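Local coordinates for beta-glycosidase (Bacteroides caccae, PDB 6T2R), which probably cleaves internal glycosidic bonds in mucin O-glycans, as an endo-acting family 16 glycoside hydrolase of a human gut bacterium, at residues 34-39 with 255-260; 66-71 with 95-100. One frame throughout, in Å; residues are numbered along the deposited sequence.

Interaction 1: residues 34-39 with 255-260; sequences EDNFDG and VDWVRH. With SO4 (sulfate ion), chain B.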
loop_
_atom_site.group_PDB
_atom_site.type_symbol
_atom_site.label_atom_id
_atom_site.label_comp_id
_atom_site.label_asym_id
_atom_site.label_seq_id
_atom_site.Cartn_x
_atom_site.Cartn_y
_atom_site.Cartn_z
ATOM N N GLU A 34 -3.060 12.865 9.005
ATOM C CA GLU A 34 -3.089 11.536 9.619
ATOM C C GLU A 34 -4.526 11.000 9.661
ATOM O O GLU A 34 -5.480 11.762 9.662
ATOM C CB GLU A 34 -2.422 11.593 10.996
ATOM C CG GLU A 34 -3.272 12.224 12.091
ATOM C CD GLU A 34 -2.555 12.327 13.426
ATOM O OE1 GLU A 34 -1.770 11.424 13.769
ATOM O OE2 GLU A 34 -2.747 13.337 14.087
ATOM N N ASP A 35 -4.638 9.687 9.731
ATOM C CA ASP A 35 -5.891 9.001 10.094
ATOM C C ASP A 35 -5.576 7.970 11.187
ATOM O O ASP A 35 -4.773 7.064 10.913
ATOM C CB ASP A 35 -6.513 8.398 8.843
ATOM C CG ASP A 35 -7.943 7.978 9.081
ATOM O OD1 ASP A 35 -8.275 7.819 10.262
ATOM O OD2 ASP A 35 -8.700 7.818 8.073
ATOM N N ASN A 36 -6.202 8.101 12.369
ATOM C CA ASN A 36 -6.051 7.161 13.513
ATOM C C ASN A 36 -7.208 6.173 13.591
ATOM O O ASN A 36 -7.263 5.434 14.607
ATOM C CB ASN A 36 -5.928 7.887 14.847
ATOM C CG ASN A 36 -4.533 8.438 14.990
ATOM O OD1 ASN A 36 -3.557 7.690 14.933
ATOM N ND2 ASN A 36 -4.439 9.747 15.100
ATOM N N PHE A 37 -8.075 6.149 12.572
ATOM C CA PHE A 37 -9.232 5.211 12.491
ATOM C C PHE A 37 -10.074 5.290 13.786
ATOM O O PHE A 37 -10.351 4.275 14.424
ATOM C CB PHE A 37 -8.690 3.816 12.168
ATOM C CG PHE A 37 -7.982 3.774 10.839
ATOM C CD1 PHE A 37 -8.648 4.101 9.676
ATOM C CD2 PHE A 37 -6.635 3.460 10.763
ATOM C CE1 PHE A 37 -7.981 4.115 8.459
ATOM C CE2 PHE A 37 -5.976 3.454 9.546
ATOM C CZ PHE A 37 -6.647 3.790 8.393
ATOM N N ASP A 38 -10.469 6.501 14.155
ATOM C CA ASP A 38 -11.183 6.788 15.420
ATOM C C ASP A 38 -12.674 6.454 15.347
ATOM O O ASP A 38 -13.206 6.066 16.390
ATOM C CB ASP A 38 -11.091 8.265 15.755
ATOM C CG ASP A 38 -9.713 8.638 16.210
ATOM O OD1 ASP A 38 -9.003 7.756 16.766
ATOM O OD2 ASP A 38 -9.372 9.797 15.992
ATOM N N GLY A 39 -13.322 6.635 14.193
ATOM C CA GLY A 39 -14.800 6.591 14.086
ATOM C C GLY A 39 -15.442 5.197 14.179
ATOM O O GLY A 39 -14.760 4.170 14.290
ATOM N N VAL A 255 -4.888 -2.150 11.188
ATOM C CA VAL A 255 -4.214 -0.873 10.869
ATOM C C VAL A 255 -4.505 0.129 11.983
ATOM O O VAL A 255 -5.672 0.547 12.159
ATOM C CB VAL A 255 -4.649 -0.372 9.493
ATOM C CG1 VAL A 255 -3.797 0.792 9.037
ATOM C CG2 VAL A 255 -4.626 -1.507 8.475
ATOM N N ASP A 256 -3.432 0.515 12.662
ATOM C CA ASP A 256 -3.421 1.526 13.741
ATOM C C ASP A 256 -3.580 2.920 13.138
ATOM O O ASP A 256 -4.435 3.687 13.660
ATOM C CB ASP A 256 -2.135 1.369 14.546
ATOM C CG ASP A 256 -2.109 2.120 15.859
ATOM O OD1 ASP A 256 -3.164 2.646 16.267
ATOM O OD2 ASP A 256 -1.017 2.181 16.439
ATOM N N TRP A 257 -2.780 3.274 12.113
ATOM C CA TRP A 257 -2.827 4.650 11.532
ATOM C C TRP A 257 -2.107 4.754 10.188
ATOM O O TRP A 257 -1.281 3.889 9.836
ATOM C CB TRP A 257 -2.296 5.750 12.496
ATOM C CG TRP A 257 -0.974 5.487 13.173
ATOM C CD1 TRP A 257 -0.797 5.183 14.499
ATOM C CD2 TRP A 257 0.362 5.551 12.618
ATOM N NE1 TRP A 257 0.531 5.004 14.779
ATOM C CE2 TRP A 257 1.266 5.244 13.658
ATOM C CE3 TRP A 257 0.888 5.801 11.342
ATOM C CZ2 TRP A 257 2.647 5.183 13.466
ATOM C CZ3 TRP A 257 2.251 5.723 11.146
ATOM C CH2 TRP A 257 3.121 5.454 12.198
ATOM N N VAL A 258 -2.399 5.859 9.503
ATOM C CA VAL A 258 -1.658 6.338 8.315
ATOM C C VAL A 258 -1.165 7.719 8.666
ATOM O O VAL A 258 -2.001 8.514 9.126
ATOM C CB VAL A 258 -2.544 6.401 7.067
ATOM C CG1 VAL A 258 -1.754 6.867 5.855
ATOM C CG2 VAL A 258 -3.211 5.063 6.803
ATOM N N ARG A 259 0.112 7.997 8.405
ATOM C CA ARG A 259 0.669 9.363 8.605
ATOM C C ARG A 259 1.374 9.804 7.335
ATOM O O ARG A 259 2.027 8.997 6.687
ATOM C CB ARG A 259 1.587 9.466 9.827
ATOM C CG ARG A 259 0.833 9.351 11.146
ATOM C CD ARG A 259 1.813 9.004 12.253
ATOM N NE ARG A 259 1.173 8.927 13.554
ATOM C CZ ARG A 259 1.799 8.540 14.642
ATOM N NH1 ARG A 259 3.081 8.238 14.606
ATOM N NH2 ARG A 259 1.155 8.461 15.775
ATOM N N HIS A 260 1.173 11.073 7.009
ATOM C CA HIS A 260 1.759 11.735 5.838
ATOM C C HIS A 260 2.554 12.916 6.355
ATOM O O HIS A 260 1.976 13.741 7.053
ATOM C CB HIS A 260 0.645 12.085 4.852
ATOM C CG HIS A 260 1.144 12.627 3.574
ATOM N ND1 HIS A 260 2.274 12.163 3.009
ATOM C CD2 HIS A 260 0.660 13.599 2.776
ATOM C CE1 HIS A 260 2.481 12.803 1.879
ATOM N NE2 HIS A 260 1.501 13.707 1.721
HETATM S S SO4 B . -0.030 16.660 0.618
HETATM O O1 SO4 B . 0.434 15.379 0.089
HETATM O O2 SO4 B . -0.950 16.430 1.718
HETATM O O3 SO4 B . -0.708 17.366 -0.423
HETATM O O4 SO4 B . 1.100 17.409 1.110
#

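Interaction 2: residues 66-71 with 95-100; sequences RCYEMR and GGLWTK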
loop_
_atom_site.group_PDB
_atom_site.type_symbol
_atom_site.label_atom_id
_atom_site.label_comp_id
_atom_site.label_asym_id
_atom_site.label_seq_id
_atom_site.Cartn_x
_atom_site.Cartn_y
_atom_site.Cartn_z
ATOM N N ARG A 66 -18.656 -8.333 6.179
ATOM C CA ARG A 66 -17.868 -9.331 6.936
ATOM C C ARG A 66 -16.377 -9.187 6.625
ATOM O O ARG A 66 -15.591 -9.937 7.231
ATOM C CB ARG A 66 -18.379 -10.736 6.635
ATOM C CG ARG A 66 -19.746 -11.042 7.244
ATOM C CD ARG A 66 -20.271 -12.375 6.757
ATOM N NE ARG A 66 -20.365 -12.314 5.305
ATOM C CZ ARG A 66 -20.548 -13.349 4.469
ATOM N NH1 ARG A 66 -20.671 -14.592 4.913
ATOM N NH2 ARG A 66 -20.613 -13.133 3.165
ATOM N N CYS A 67 -15.984 -8.285 5.722
ATOM C CA CYS A 67 -14.554 -8.108 5.358
ATOM C C CYS A 67 -13.948 -6.883 6.078
ATOM O O CYS A 67 -12.746 -6.607 5.914
ATOM C CB CYS A 67 -14.415 -8.013 3.846
ATOM S SG CYS A 67 -14.752 -9.579 2.995
ATOM N N TYR A 68 -14.751 -6.157 6.845
ATOM C CA TYR A 68 -14.406 -4.826 7.412
ATOM C C TYR A 68 -14.819 -4.787 8.883
ATOM O O TYR A 68 -15.878 -5.324 9.208
ATOM C CB TYR A 68 -15.131 -3.727 6.652
ATOM C CG TYR A 68 -14.794 -3.713 5.194
ATOM C CD1 TYR A 68 -15.444 -4.548 4.307
ATOM C CD2 TYR A 68 -13.801 -2.884 4.709
ATOM C CE1 TYR A 68 -15.134 -4.541 2.956
ATOM C CE2 TYR A 68 -13.446 -2.896 3.372
ATOM C CZ TYR A 68 -14.127 -3.708 2.490
ATOM O OH TYR A 68 -13.808 -3.673 1.168
ATOM N N GLU A 69 -13.975 -4.220 9.739
ATOM C CA GLU A 69 -14.302 -3.966 11.162
ATOM C C GLU A 69 -13.534 -2.740 11.660
ATOM O O GLU A 69 -12.415 -2.532 11.207
ATOM C CB GLU A 69 -14.033 -5.211 11.992
ATOM C CG GLU A 69 -14.703 -5.125 13.338
ATOM C CD GLU A 69 -14.417 -6.287 14.270
ATOM O OE1 GLU A 69 -14.697 -6.135 15.482
ATOM O OE2 GLU A 69 -13.890 -7.328 13.778
ATOM N N MET A 70 -14.163 -1.903 12.485
ATOM C CA MET A 70 -13.459 -0.948 13.384
ATOM C C MET A 70 -13.498 -1.561 14.787
ATOM O O MET A 70 -14.589 -1.946 15.245
ATOM C CB MET A 70 -14.115 0.432 13.392
ATOM C CG MET A 70 -14.381 0.963 12.031
ATOM S SD MET A 70 -12.863 1.190 11.043
ATOM C CE MET A 70 -12.218 2.669 11.814
ATOM N N ARG A 71 -12.338 -1.734 15.410
ATOM C CA ARG A 71 -12.201 -2.430 16.697
ATOM C C ARG A 71 -11.100 -1.761 17.507
ATOM O O ARG A 71 -9.924 -1.788 17.082
ATOM C CB ARG A 71 -11.876 -3.893 16.424
ATOM C CG ARG A 71 -11.648 -4.678 17.695
ATOM C CD ARG A 71 -11.725 -6.157 17.391
ATOM N NE ARG A 71 -10.486 -6.620 16.837
ATOM C CZ ARG A 71 -10.340 -7.474 15.834
ATOM N NH1 ARG A 71 -11.367 -7.979 15.172
ATOM N NH2 ARG A 71 -9.118 -7.798 15.480
ATOM N N GLY A 95 -11.304 -7.542 2.175
ATOM C CA GLY A 95 -11.609 -6.113 2.376
ATOM C C GLY A 95 -10.404 -5.271 2.000
ATOM O O GLY A 95 -9.249 -5.738 2.203
ATOM N N GLY A 96 -10.672 -4.095 1.436
ATOM C CA GLY A 96 -9.682 -3.084 1.041
ATOM C C GLY A 96 -10.305 -1.701 1.009
ATOM O O GLY A 96 -11.519 -1.599 0.735
ATOM N N LEU A 97 -9.510 -0.692 1.375
ATOM C CA LEU A 97 -9.870 0.730 1.272
ATOM C C LEU A 97 -8.864 1.440 0.361
ATOM O O LEU A 97 -7.661 1.075 0.391
ATOM C CB LEU A 97 -9.849 1.370 2.652
ATOM C CG LEU A 97 -10.871 0.879 3.682
ATOM C CD1 LEU A 97 -10.738 1.733 4.937
ATOM C CD2 LEU A 97 -12.308 0.952 3.184
ATOM N N TRP A 98 -9.330 2.453 -0.377
ATOM C CA TRP A 98 -8.451 3.344 -1.170
ATOM C C TRP A 98 -8.920 4.794 -1.089
ATOM O O TRP A 98 -10.062 5.073 -0.660
ATOM C CB TRP A 98 -8.283 2.842 -2.604
ATOM C CG TRP A 98 -9.504 2.821 -3.477
ATOM C CD1 TRP A 98 -10.675 3.512 -3.340
ATOM C CD2 TRP A 98 -9.604 2.114 -4.721
ATOM N NE1 TRP A 98 -11.506 3.245 -4.390
ATOM C CE2 TRP A 98 -10.881 2.385 -5.250
ATOM C CE3 TRP A 98 -8.731 1.277 -5.426
ATOM C CZ2 TRP A 98 -11.306 1.861 -6.461
ATOM C CZ3 TRP A 98 -9.162 0.735 -6.614
ATOM C CH2 TRP A 98 -10.428 1.036 -7.129
ATOM N N THR A 99 -8.003 5.698 -1.347
ATOM C CA THR A 99 -8.266 7.149 -1.257
ATOM C C THR A 99 -8.542 7.685 -2.661
ATOM O O THR A 99 -8.551 8.918 -2.797
ATOM C CB THR A 99 -7.102 7.958 -0.676
ATOM O OG1 THR A 99 -5.955 7.939 -1.534
ATOM C CG2 THR A 99 -6.741 7.507 0.713
ATOM N N LYS A 100 -8.711 6.792 -3.638
ATOM C CA LYS A 100 -8.989 7.192 -5.024
ATOM C C LYS A 100 -10.138 8.205 -5.029
ATOM O O LYS A 100 -11.152 7.946 -4.404
ATOM C CB LYS A 100 -9.370 6.004 -5.905
ATOM C CG LYS A 100 -9.627 6.389 -7.365
ATOM C CD LYS A 100 -10.227 5.280 -8.200
ATOM C CE LYS A 100 -9.265 4.135 -8.366
ATOM N NZ LYS A 100 -9.657 3.271 -9.495
#

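Interaction 1: residues 34-39 with 255-260
The antiparallel pairing of strand 29-35 with strand 251-263 reaches its end at D35 and V258, a hydrogen-bonded pair. D35 N donates to V258 O at 2.9 Å and V258 N returns the bond to D35 O at 3.0 Å. Beyond this pair the first segment leaves the strand through an Asx turn: D35 OD1 accepts from F37 N at 2.9 Å, on its anti side and out of the carboxylate plane, while D35 OD2 is held by W47 NE1. The turn swings F37 back over the second strand. With CG beside its backbone N (chi1 -62°), the phenyl ring crosses two valines, F37 CE2 lying 3.5 Å from V255 CG1 and F37 CZ 4.0 Å from V258 CG2, and D256 O sits at its edge. L75 of strand 74-81 also touches the F37 side chain, within the beta-sandwich jelly roll common to family 16. D256 and W257 both face R113 in a classic beta bulge, and the D256 carboxylate makes a salt bridge to R113. On the sheet face that carries E34 and R259, the two side chains run alongside each other, joined by a long salt bridge of 3.9 Å between E34 OE1 and R259 NE. R259 NE lies over the centre of one face of the W257 ring. N36 stands with its amide almost perpendicular to this indole (83°), N36 OD1 reaching W257 CB at 3.4 Å. Further along, H260 NE2 donates at 2.6 Å to O1 of a sulfate that probably comes from the crystallisation liquor; H106 N and Q262 NE2 also bind it.

Interaction 2: residues 66-71 with 95-100
Y68 reaches across to the second segment, and most of the contact is made by the far half of its ring, which meets G95, G96 and L97. Its CG stands beside the backbone N (chi1 -59°), and from there the phenol reaches out to the glycine pair. Y68 CZ comes within 3.5 Å of G95 CA, approaching backbone directly because no side chain stands between them. The carbonyl of G96 lies at the ring edge, near the plane, with G96 O 3.1 Å from Y68 OH. The strongest polar partner of that hydroxyl is S62 O; G96 O is an alternative acceptor, and which of the two takes the proton is not settled. On the side of CE2 the leucine closes the contact: L97 CD2 lies 4.0 Å from Y68 CE2, while L97 itself also packs against P42, W47 and R49. R49 makes a cation-pi interaction with the tyrosine ring, and L77 touches the same side chain, so a charged and an aliphatic side chain both lie against it. C67 adds a smaller share just before Y68: the 3-10 turn at 66-67 brings it directly against G95, with C67 CB 3.6 Å from G95 N. K78 makes backbone hydrogen bonds with both C67 and G95, so the two segments share it as a neighbour. Its strand, 74-81, is the common antiparallel partner of strands 68-71 and 92-98, and the packing of the turn and the tyrosine on the glycine pair forms part of the family 16 beta-sandwich.

In the fold
From the N terminus, strand 29-35 comes first and finds its partner only in strand 251-263; 215 residues separate the segments, so interaction 1 closes a very long loop that holds nearly the whole jelly roll. Interaction 2 lies wholly within that loop and is much more local: 23 residues lie between its segments, and they include strand 74-81. This strand joins the two contacts, pairing with 68-71 and 92-98 at one and with 251-263 at the other. Their centres are 13 Å apart, and they touch directly where M70 CE packs against F37 O at 3.6 Å, so the turn leaving the first strand abuts strand 68-71.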